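Local structure of 2-c-methyl-d-erythritol 4-phosphate cytidylyltransferase (Streptococcus pneumoniae, 2VSI) at residues G6-G11 with T88-I93; T111-R116 with G168-T173; V144-E149 with P160-L165. The protein catalyses the transfer of the cytidylyl group of CTP to D-ribitol 5-phosphate, giving CDP-ribitol and diphosphate. One frame throughout, in Å; residues are numbered along the deposited sequence.

Contact 1. Residues G6-G11 with T88-I93; sequences GILAGG and TSIKNI. With CDF (4-amino-1-{5-O-[(R)-hydroxy(phosphonooxy)phosphoryl]-alpha-D-arabinofuranosyl}pyrimidin-2(1H)-one), chain D.
Leu-8 and Ile-93 carry the apolar part of this contact, with Ser-89 and Ile-90 beside them. The CD1 branch of Leu-8 does most of the touching. Leu-8 CD1 lies against the CB of Ser-89 and reaches CG1 of Ile-90 at 3.9 Å. The CD1 tip of Ile-93 comes within 4.0 Å of the same Leu-8 CD1. Ile-93 has an extended chain beyond CG1 (chi2 -175°). This sends Ile-93 CD1 over the backbone of the strand, 3.7 Å from C of Gly-6. Gly-6 has no side chain, and the isoleucine packs directly on the main chain there. All of these residues are buried. The axes of strand 6-8 and helix 88-93 run at 145°, 9.0 Å apart at closest approach.

The polar part passes through the bound nucleotide CDF. Its base and sugar bridge the two segments. The sugar O3' donates to the carbonyl O of Leu-8 at 2.5 Å. The amino N4 of the cytosine donates to OG of Ser-89 at 2.7 Å, with an N-H...O angle of 146°. The same OG is also hydrogen-bonded to the backbone N of Gly-83 and the carbonyl O of Asp-85. These two partners hold the hydroxyl in place for the base.

Leu-8 to Gly-11 and Thr-88 and Ser-89 belong to the CTP site. The apolar branches fill the space between strand and helix, while the polar atoms at the strand end and the helix start face the nucleotide. The strand end binds the sugar O3', and Ser-89 binds the amino group of the base. The bond from N4 is consistent with recognition of cytosine by this cytidylyltransferase.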
loop_
_atom_site.group_PDB
_atom_site.type_symbol
_atom_site.label_atom_id
_atom_site.label_comp_id
_atom_site.label_asym_id
_atom_site.label_seq_id
_atom_site.Cartn_x
_atom_site.Cartn_y
_atom_site.Cartn_z
ATOM N N GLY B 6 21.872 10.533 4.857
ATOM C CA GLY B 6 21.128 11.784 4.732
ATOM C C GLY B 6 19.705 11.634 5.229
ATOM O O GLY B 6 18.857 11.091 4.525
ATOM N N ILE B 7 19.444 12.121 6.443
ATOM C CA ILE B 7 18.147 11.916 7.099
ATOM C C ILE B 7 17.182 13.078 6.872
ATOM O O ILE B 7 17.326 14.152 7.457
ATOM C CB ILE B 7 18.293 11.640 8.616
ATOM C CG1 ILE B 7 19.332 10.545 8.886
ATOM C CG2 ILE B 7 16.950 11.253 9.214
ATOM C CD1 ILE B 7 18.917 9.163 8.417
ATOM N N LEU B 8 16.200 12.840 6.012
ATOM C CA LEU B 8 15.184 13.826 5.701
ATOM C C LEU B 8 14.228 13.911 6.878
ATOM O O LEU B 8 13.423 12.999 7.109
ATOM C CB LEU B 8 14.449 13.453 4.412
ATOM C CG LEU B 8 15.180 13.585 3.070
ATOM C CD1 LEU B 8 15.774 14.972 2.889
ATOM C CD2 LEU B 8 16.260 12.518 2.912
ATOM N N ALA B 9 14.334 15.016 7.619
ATOM C CA ALA B 9 13.759 15.107 8.955
ATOM C C ALA B 9 13.167 16.469 9.305
ATOM O O ALA B 9 13.266 16.901 10.456
ATOM C CB ALA B 9 14.817 14.719 9.989
ATOM N N GLY B 10 12.544 17.145 8.342
ATOM C CA GLY B 10 11.950 18.447 8.646
ATOM C C GLY B 10 11.197 19.191 7.560
ATOM O O GLY B 10 11.646 19.271 6.413
ATOM N N GLY B 11 10.055 19.755 7.954
ATOM C CA GLY B 11 9.200 20.549 7.073
ATOM C C GLY B 11 7.795 20.707 7.634
ATOM O O GLY B 11 7.339 19.886 8.438
ATOM N N THR B 88 14.572 19.450 -2.406
ATOM C CA THR B 88 15.263 20.672 -2.009
ATOM C C THR B 88 16.097 20.393 -0.759
ATOM O O THR B 88 17.170 20.963 -0.583
ATOM C CB THR B 88 14.278 21.834 -1.744
ATOM O OG1 THR B 88 13.160 21.733 -2.633
ATOM C CG2 THR B 88 14.961 23.180 -1.954
ATOM N N SER B 89 15.596 19.496 0.087
ATOM C CA SER B 89 16.297 19.066 1.296
ATOM C C SER B 89 17.537 18.232 0.977
ATOM O O SER B 89 18.612 18.487 1.522
ATOM C CB SER B 89 15.360 18.292 2.221
ATOM O OG SER B 89 14.181 19.029 2.484
ATOM N N ILE B 90 17.393 17.243 0.096
ATOM C CA ILE B 90 18.543 16.447 -0.347
ATOM C C ILE B 90 19.622 17.379 -0.917
ATOM O O ILE B 90 20.812 17.195 -0.653
ATOM C CB ILE B 90 18.148 15.344 -1.365
ATOM C CG1 ILE B 90 17.105 14.402 -0.762
ATOM C CG2 ILE B 90 19.369 14.526 -1.773
ATOM C CD1 ILE B 90 16.363 13.552 -1.787
ATOM N N LYS B 91 19.188 18.388 -1.671
ATOM C CA LYS B 91 20.068 19.453 -2.152
ATOM C C LYS B 91 20.809 20.081 -0.972
ATOM O O LYS B 91 22.032 20.214 -1.009
ATOM C CB LYS B 91 19.256 20.509 -2.921
ATOM C CG LYS B 91 20.055 21.473 -3.806
ATOM C CD LYS B 91 20.356 22.792 -3.094
ATOM C CE LYS B 91 20.547 23.942 -4.080
ATOM N NZ LYS B 91 21.692 23.743 -5.024
ATOM N N ASN B 92 20.060 20.435 0.073
ATOM C CA ASN B 92 20.611 21.052 1.282
ATOM C C ASN B 92 21.502 20.124 2.092
ATOM O O ASN B 92 22.461 20.579 2.711
ATOM C CB ASN B 92 19.491 21.572 2.181
ATOM C CG ASN B 92 18.974 22.922 1.752
ATOM O OD1 ASN B 92 18.605 23.123 0.600
ATOM N ND2 ASN B 92 18.929 23.858 2.688
ATOM N N ILE B 93 21.175 18.834 2.105
ATOM C CA ILE B 93 22.004 17.847 2.795
ATOM C C ILE B 93 23.313 17.701 2.039
ATOM O O ILE B 93 24.386 17.753 2.638
ATOM C CB ILE B 93 21.299 16.469 2.959
ATOM C CG1 ILE B 93 20.154 16.572 3.981
ATOM C CG2 ILE B 93 22.310 15.381 3.372
ATOM C CD1 ILE B 93 19.456 15.247 4.313
HETATM O O3B CDF D . 6.674 12.711 2.288
HETATM P PB CDF D . 5.654 13.417 3.153
HETATM O O1B CDF D . 4.251 13.396 2.594
HETATM O O2B CDF D . 6.093 14.770 3.668
HETATM O O3A CDF D . 5.543 12.491 4.469
HETATM P PA CDF D . 6.680 12.477 5.611
HETATM O O1A CDF D . 6.749 13.854 6.230
HETATM O O2A CDF D . 6.413 11.293 6.509
HETATM O "O5'" CDF D . 8.027 12.204 4.764
HETATM C "C5'" CDF D . 9.194 11.637 5.365
HETATM C "C4'" CDF D . 10.258 12.697 5.648
HETATM O "O4'" CDF D . 10.252 13.734 4.656
HETATM C "C3'" CDF D . 10.018 13.359 6.998
HETATM O "O3'" CDF D . 11.035 12.985 7.931
HETATM C "C2'" CDF D . 10.017 14.853 6.724
HETATM O "O2'" CDF D . 8.993 15.503 7.480
HETATM C "C1'" CDF D . 9.726 14.937 5.230
HETATM N N1 CDF D . 10.246 16.158 4.600
HETATM C C2 CDF D . 11.629 16.400 4.396
HETATM O O2 CDF D . 12.493 15.574 4.750
HETATM N N3 CDF D . 12.031 17.552 3.811
HETATM C C4 CDF D . 11.124 18.477 3.413
HETATM N N4 CDF D . 11.536 19.623 2.830
HETATM C C6 CDF D . 9.348 17.071 4.207
HETATM C C5 CDF D . 9.764 18.255 3.604
#

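Contact 2. Residues T111-R116 with G168-T173; sequences THDSVR and GQTPQT. With CDF (4-amino-1-{5-O-[(R)-hydroxy(phosphonooxy)phosphoryl]-alpha-D-arabinofuranosyl}pyrimidin-2(1H)-one), chain D.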
loop_
_atom_site.group_PDB
_atom_site.type_symbol
_atom_site.label_atom_id
_atom_site.label_comp_id
_atom_site.label_asym_id
_atom_site.label_seq_id
_atom_site.Cartn_x
_atom_site.Cartn_y
_atom_site.Cartn_z
ATOM N N THR B 111 19.966 8.325 1.634
ATOM C CA THR B 111 18.846 9.143 2.083
ATOM C C THR B 111 17.793 8.264 2.761
ATOM O O THR B 111 17.575 7.126 2.347
ATOM C CB THR B 111 18.195 9.930 0.917
ATOM O OG1 THR B 111 17.364 9.059 0.136
ATOM C CG2 THR B 111 19.250 10.547 0.024
ATOM N N HIS B 112 17.136 8.790 3.790
ATOM C CA HIS B 112 16.174 8.002 4.552
ATOM C C HIS B 112 15.180 8.865 5.341
ATOM O O HIS B 112 15.566 9.844 5.969
ATOM C CB HIS B 112 16.928 7.054 5.490
ATOM C CG HIS B 112 16.060 6.033 6.152
ATOM N ND1 HIS B 112 15.578 4.926 5.490
ATOM C CD2 HIS B 112 15.591 5.951 7.418
ATOM C CE1 HIS B 112 14.848 4.205 6.320
ATOM N NE2 HIS B 112 14.839 4.806 7.497
ATOM N N ASP B 113 13.902 8.494 5.306
ATOM C CA ASP B 113 12.888 9.159 6.121
ATOM C C ASP B 113 13.181 9.010 7.613
ATOM O O ASP B 113 13.365 7.896 8.106
ATOM C CB ASP B 113 11.499 8.579 5.838
ATOM C CG ASP B 113 11.019 8.850 4.435
ATOM O OD1 ASP B 113 11.516 9.798 3.795
ATOM O OD2 ASP B 113 10.125 8.112 3.976
ATOM N N SER B 114 13.214 10.133 8.326
ATOM C CA SER B 114 13.349 10.130 9.792
ATOM C C SER B 114 12.199 9.402 10.492
ATOM O O SER B 114 12.378 8.890 11.595
ATOM C CB SER B 114 13.435 11.558 10.333
ATOM O OG SER B 114 12.195 12.235 10.198
ATOM N N VAL B 115 11.031 9.374 9.844
ATOM C CA VAL B 115 9.820 8.703 10.361
ATOM C C VAL B 115 9.732 7.224 9.974
ATOM O O VAL B 115 8.654 6.623 10.015
ATOM C CB VAL B 115 8.510 9.418 9.904
ATOM C CG1 VAL B 115 8.355 10.778 10.588
ATOM C CG2 VAL B 115 8.440 9.544 8.374
ATOM N N ARG B 116 10.871 6.657 9.585
ATOM C CA ARG B 116 11.011 5.232 9.304
ATOM C C ARG B 116 12.111 4.679 10.203
ATOM O O ARG B 116 13.240 4.467 9.740
ATOM C CB ARG B 116 11.362 5.005 7.829
ATOM C CG ARG B 116 10.172 5.045 6.882
ATOM C CD ARG B 116 10.571 4.650 5.480
ATOM N NE ARG B 116 9.482 3.993 4.752
ATOM C CZ ARG B 116 8.660 4.594 3.888
ATOM N NH1 ARG B 116 8.774 5.894 3.628
ATOM N NH2 ARG B 116 7.715 3.892 3.275
ATOM N N GLY B 168 7.097 2.025 -2.813
ATOM C CA GLY B 168 8.292 2.801 -2.534
ATOM C C GLY B 168 8.490 2.960 -1.045
ATOM O O GLY B 168 7.533 3.168 -0.303
ATOM N N GLN B 169 9.739 2.833 -0.613
ATOM C CA GLN B 169 10.129 3.086 0.770
ATOM C C GLN B 169 11.351 3.990 0.752
ATOM O O GLN B 169 11.598 4.680 -0.232
ATOM C CB GLN B 169 10.445 1.772 1.500
ATOM C CG GLN B 169 9.237 0.858 1.712
ATOM C CD GLN B 169 9.550 -0.344 2.577
ATOM O OE1 GLN B 169 10.685 -0.534 3.009
ATOM N NE2 GLN B 169 8.541 -1.168 2.831
ATOM N N THR B 170 12.075 4.019 1.865
ATOM C CA THR B 170 13.450 4.502 1.915
ATOM C C THR B 170 14.185 3.451 2.751
ATOM O O THR B 170 13.533 2.739 3.524
ATOM C CB THR B 170 13.591 5.914 2.555
ATOM O OG1 THR B 170 13.382 5.845 3.974
ATOM C CG2 THR B 170 12.623 6.922 1.926
ATOM N N PRO B 171 15.529 3.352 2.631
ATOM C CA PRO B 171 16.508 4.157 1.892
ATOM C C PRO B 171 16.320 4.324 0.387
ATOM O O PRO B 171 15.816 3.427 -0.315
ATOM C CB PRO B 171 17.826 3.422 2.146
ATOM C CG PRO B 171 17.628 2.728 3.411
ATOM C CD PRO B 171 16.201 2.284 3.392
ATOM N N GLN B 172 16.721 5.506 -0.076
ATOM C CA GLN B 172 17.005 5.773 -1.482
ATOM C C GLN B 172 18.450 6.268 -1.536
ATOM O O GLN B 172 18.799 7.237 -0.856
ATOM C CB GLN B 172 16.042 6.813 -2.054
ATOM C CG GLN B 172 14.574 6.408 -1.992
ATOM C CD GLN B 172 13.662 7.382 -2.717
ATOM O OE1 GLN B 172 13.910 8.588 -2.735
ATOM N NE2 GLN B 172 12.596 6.860 -3.321
ATOM N N THR B 173 19.289 5.595 -2.319
ATOM C CA THR B 173 20.729 5.856 -2.287
ATOM C C THR B 173 21.294 6.249 -3.647
ATOM O O THR B 173 20.837 5.752 -4.681
ATOM C CB THR B 173 21.487 4.639 -1.728
ATOM O OG1 THR B 173 21.031 4.388 -0.395
ATOM C CG2 THR B 173 22.995 4.863 -1.711
HETATM O O3B CDF D . 6.674 12.711 2.288
HETATM P PB CDF D . 5.654 13.417 3.153
HETATM O O1B CDF D . 4.251 13.396 2.594
HETATM O O2B CDF D . 6.093 14.770 3.668
HETATM O O3A CDF D . 5.543 12.491 4.469
HETATM P PA CDF D . 6.680 12.477 5.611
HETATM O O1A CDF D . 6.749 13.854 6.230
HETATM O O2A CDF D . 6.413 11.293 6.509
HETATM O "O5'" CDF D . 8.027 12.204 4.764
HETATM C "C5'" CDF D . 9.194 11.637 5.365
HETATM C "C4'" CDF D . 10.258 12.697 5.648
HETATM O "O4'" CDF D . 10.252 13.734 4.656
HETATM C "C3'" CDF D . 10.018 13.359 6.998
HETATM O "O3'" CDF D . 11.035 12.985 7.931
HETATM C "C2'" CDF D . 10.017 14.853 6.724
HETATM O "O2'" CDF D . 8.993 15.503 7.480
HETATM C "C1'" CDF D . 9.726 14.937 5.230
HETATM N N1 CDF D . 10.246 16.158 4.600
HETATM C C2 CDF D . 11.629 16.400 4.396
HETATM O O2 CDF D . 12.493 15.574 4.750
HETATM N N3 CDF D . 12.031 17.552 3.811
HETATM C C4 CDF D . 11.124 18.477 3.413
HETATM N N4 CDF D . 11.536 19.623 2.830
HETATM C C6 CDF D . 9.348 17.071 4.207
HETATM C C5 CDF D . 9.764 18.255 3.604
#
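The carbonyl O of Gln-172 is gripped by two groups of Thr-111. Thr-111 N donates to Gln-172 O at 3.0 Å, and Thr-111 OG1 donates to the same Gln-172 O at 2.5 Å. OG1 is placed for this between its own backbone N and carbonyl carbon (chi1 77°). Gln-172 N returns a bond to Thr-111 O, which makes a hydrogen-bonded antiparallel pair.

Just before this pair the chain turns a corner at Thr-170, and the peptide to Pro-171 is cis. Thr-170 OG1 accepts from Asp-113 N at 3.0 Å (161°), and its CG2 packs against the carboxylate of Asp-113. The guanidinium of Arg-116 lays one face over CA of Gln-169. In its plane Arg-116 NH1 meets Asp-113 OD2 in a salt bridge of 2.6 Å. Arg-86 takes the other oxygen, OD1. The NE2 of His-112 donates to Arg-116 O in the ring plane, bracing the type I turn 113-116. That turn carries Ser-114, whose OG lies 2.7 Å from CDF O3' in the CTP site.

In the mixed sheet, strand 108-113 lies between strands 3-8 and 165-175. Strand 136-142 flanks the latter, and helix 121-131 touches Pro-171 and Thr-173.

Contact 3. Residues V144-E149 with P160-L165; sequences VDTIVE and PNRAHL
Ile-147 meets Pro-160 with its carbonyl O and Leu-165 with its side chain, at the close-fitting end of this contact. The CD of Pro-160 lies 3.2 Å from the carbonyl O of Ile-147. On Leu-165 it is the CD1 branch that touches, 3.8 Å from CB of Ile-147 and slightly farther from its CG1. The two side chains cross at a slant. Ile-147 and Leu-165 are both buried, and both also pack on Ile-147 of the second subunit.

The other end is looser and nearer to solvent. Here Arg-162 reaches along the backbone of 144-146. Its CG is anti to the backbone N (chi1 -165°), which sends the chain toward that segment. Arg-162 CD lies 3.4 Å from the carbonyl O of Asp-145. The side chain of Thr-146 crosses at about a right angle, with Thr-146 OG1 3.8 Å from Arg-162 CD. The chain then bends at chi3, and one face of the guanidinium comes to lie under Val-144 O, 3.7 Å from Arg-162 NH1. None of these is a hydrogen bond. Arg-162 also comes to about 4 Å, between nearest atoms, from a second CDF, probably that of the second subunit.

Within 160-165, Asn-161 OD1 accepts from Ala-163 N at 2.9 Å, an Asx turn.

The contact lies far from the chain centre, on an arm that projects from the main sheet, as in IspD-type dimers. Glu-149 is backbone-bonded to Thr-157 and Asp-158. Leu-165 starts strand 165-175 and bonds to Ala-143. Val-148, Glu-149 and Leu-165 pair antiparallel with a strand of the second subunit, joining the two subunits into one sheet.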
loop_
_atom_site.group_PDB
_atom_site.type_symbol
_atom_site.label_atom_id
_atom_site.label_comp_id
_atom_site.label_asym_id
_atom_site.label_seq_id
_atom_site.Cartn_x
_atom_site.Cartn_y
_atom_site.Cartn_z
ATOM N N VAL B 144 1.079 -4.879 -1.944
ATOM C CA VAL B 144 0.063 -5.772 -1.394
ATOM C C VAL B 144 -1.310 -5.451 -1.961
ATOM O O VAL B 144 -2.187 -6.311 -1.984
ATOM C CB VAL B 144 -0.009 -5.722 0.137
ATOM C CG1 VAL B 144 1.238 -6.357 0.744
ATOM C CG2 VAL B 144 -0.217 -4.289 0.633
ATOM N N ASP B 145 -1.486 -4.210 -2.411
ATOM C CA ASP B 145 -2.754 -3.756 -2.969
ATOM C C ASP B 145 -2.731 -3.879 -4.483
ATOM O O ASP B 145 -1.704 -3.614 -5.123
ATOM C CB ASP B 145 -3.029 -2.285 -2.605
ATOM C CG ASP B 145 -3.068 -2.027 -1.094
ATOM O OD1 ASP B 145 -3.546 -2.896 -0.329
ATOM O OD2 ASP B 145 -2.630 -0.927 -0.682
ATOM N N THR B 146 -3.869 -4.281 -5.050
ATOM C CA THR B 146 -4.100 -4.181 -6.483
ATOM C C THR B 146 -4.086 -2.697 -6.825
ATOM O O THR B 146 -4.820 -1.908 -6.222
ATOM C CB THR B 146 -5.452 -4.822 -6.875
ATOM O OG1 THR B 146 -5.342 -6.246 -6.800
ATOM C CG2 THR B 146 -5.877 -4.433 -8.287
ATOM N N ILE B 147 -3.222 -2.310 -7.756
ATOM C CA ILE B 147 -3.175 -0.925 -8.210
ATOM C C ILE B 147 -3.997 -0.784 -9.481
ATOM O O ILE B 147 -3.848 -1.567 -10.416
ATOM C CB ILE B 147 -1.721 -0.409 -8.410
ATOM C CG1 ILE B 147 -0.905 -0.523 -7.110
ATOM C CG2 ILE B 147 -1.713 1.027 -8.928
ATOM C CD1 ILE B 147 -1.543 0.104 -5.864
ATOM N N VAL B 148 -4.876 0.213 -9.492
ATOM C CA VAL B 148 -5.810 0.428 -10.586
ATOM C C VAL B 148 -5.524 1.772 -11.233
ATOM O O VAL B 148 -5.488 2.802 -10.559
ATOM C CB VAL B 148 -7.278 0.398 -10.087
ATOM C CG1 VAL B 148 -8.250 0.663 -11.225
ATOM C CG2 VAL B 148 -7.598 -0.935 -9.409
ATOM N N GLU B 149 -5.321 1.760 -12.543
ATOM C CA GLU B 149 -5.096 2.990 -13.271
ATOM C C GLU B 149 -6.372 3.462 -13.968
ATOM O O GLU B 149 -7.112 2.662 -14.543
ATOM C CB GLU B 149 -3.961 2.806 -14.279
ATOM C CG GLU B 149 -3.278 4.101 -14.692
ATOM C CD GLU B 149 -2.309 3.908 -15.839
ATOM O OE1 GLU B 149 -1.082 3.966 -15.587
ATOM O OE2 GLU B 149 -2.775 3.692 -16.983
ATOM N N PRO B 160 -2.462 -2.866 -13.956
ATOM C CA PRO B 160 -1.163 -3.459 -14.221
ATOM C C PRO B 160 -1.054 -4.812 -13.554
ATOM O O PRO B 160 -1.833 -5.114 -12.659
ATOM C CB PRO B 160 -0.195 -2.483 -13.556
ATOM C CG PRO B 160 -0.916 -1.189 -13.550
ATOM C CD PRO B 160 -2.339 -1.559 -13.290
ATOM N N ASN B 161 -0.112 -5.629 -14.007
ATOM C CA ASN B 161 0.217 -6.863 -13.306
ATOM C C ASN B 161 0.778 -6.510 -11.936
ATOM O O ASN B 161 1.715 -5.712 -11.826
ATOM C CB ASN B 161 1.230 -7.684 -14.101
ATOM C CG ASN B 161 1.424 -9.070 -13.539
ATOM O OD1 ASN B 161 1.084 -9.348 -12.389
ATOM N ND2 ASN B 161 1.978 -9.954 -14.351
ATOM N N ARG B 162 0.186 -7.086 -10.898
ATOM C CA ARG B 162 0.588 -6.779 -9.528
ATOM C C ARG B 162 1.941 -7.387 -9.183
ATOM O O ARG B 162 2.681 -6.853 -8.356
ATOM C CB ARG B 162 -0.470 -7.262 -8.540
ATOM C CG ARG B 162 -0.314 -6.670 -7.155
ATOM C CD ARG B 162 -1.577 -6.825 -6.328
ATOM N NE ARG B 162 -1.790 -8.196 -5.878
ATOM C CZ ARG B 162 -1.051 -8.802 -4.955
ATOM N NH1 ARG B 162 -0.037 -8.164 -4.382
ATOM N NH2 ARG B 162 -1.324 -10.053 -4.607
ATOM N N ALA B 163 2.256 -8.507 -9.828
ATOM C CA ALA B 163 3.502 -9.217 -9.577
ATOM C C ALA B 163 4.714 -8.346 -9.885
ATOM O O ALA B 163 5.800 -8.596 -9.368
ATOM C CB ALA B 163 3.547 -10.494 -10.391
ATOM N N HIS B 164 4.507 -7.329 -10.723
ATOM C CA HIS B 164 5.581 -6.452 -11.202
ATOM C C HIS B 164 5.605 -5.090 -10.512
ATOM O O HIS B 164 6.396 -4.218 -10.882
ATOM C CB HIS B 164 5.475 -6.239 -12.719
ATOM C CG HIS B 164 5.672 -7.483 -13.525
ATOM N ND1 HIS B 164 4.871 -7.804 -14.600
ATOM C CD2 HIS B 164 6.572 -8.488 -13.410
ATOM C CE1 HIS B 164 5.275 -8.951 -15.119
ATOM N NE2 HIS B 164 6.306 -9.387 -14.415
ATOM N N LEU B 165 4.746 -4.915 -9.515
ATOM C CA LEU B 165 4.560 -3.619 -8.881
ATOM C C LEU B 165 5.101 -3.573 -7.467
ATOM O O LEU B 165 5.045 -4.566 -6.735
ATOM C CB LEU B 165 3.081 -3.224 -8.897
ATOM C CG LEU B 165 2.502 -2.688 -10.207
ATOM C CD1 LEU B 165 1.021 -2.384 -10.043
ATOM C CD2 LEU B 165 3.248 -1.445 -10.671
#

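How the contacts relate
The chain enters through strand 3-8. Contact 1 closes the first long loop, when helix 86-100 packs back on that strand. The chain then goes straight on to strand 108-113, where contact 2 opens. Contact 2 closes 52 residues later, at strand 165-175. Contact 3 opens and closes within that span, so the two are nested, while contact 1 comes before both. Contacts 1 and 2 touch through neighbouring strands of the sheet, with Gly-6 O 3.0 Å from His-112 N, and share CDF. Contact 3 stands apart, its centre about 22 Å from that of contact 2. Strand 165-175 links the nucleotide site to the arm at the second subunit.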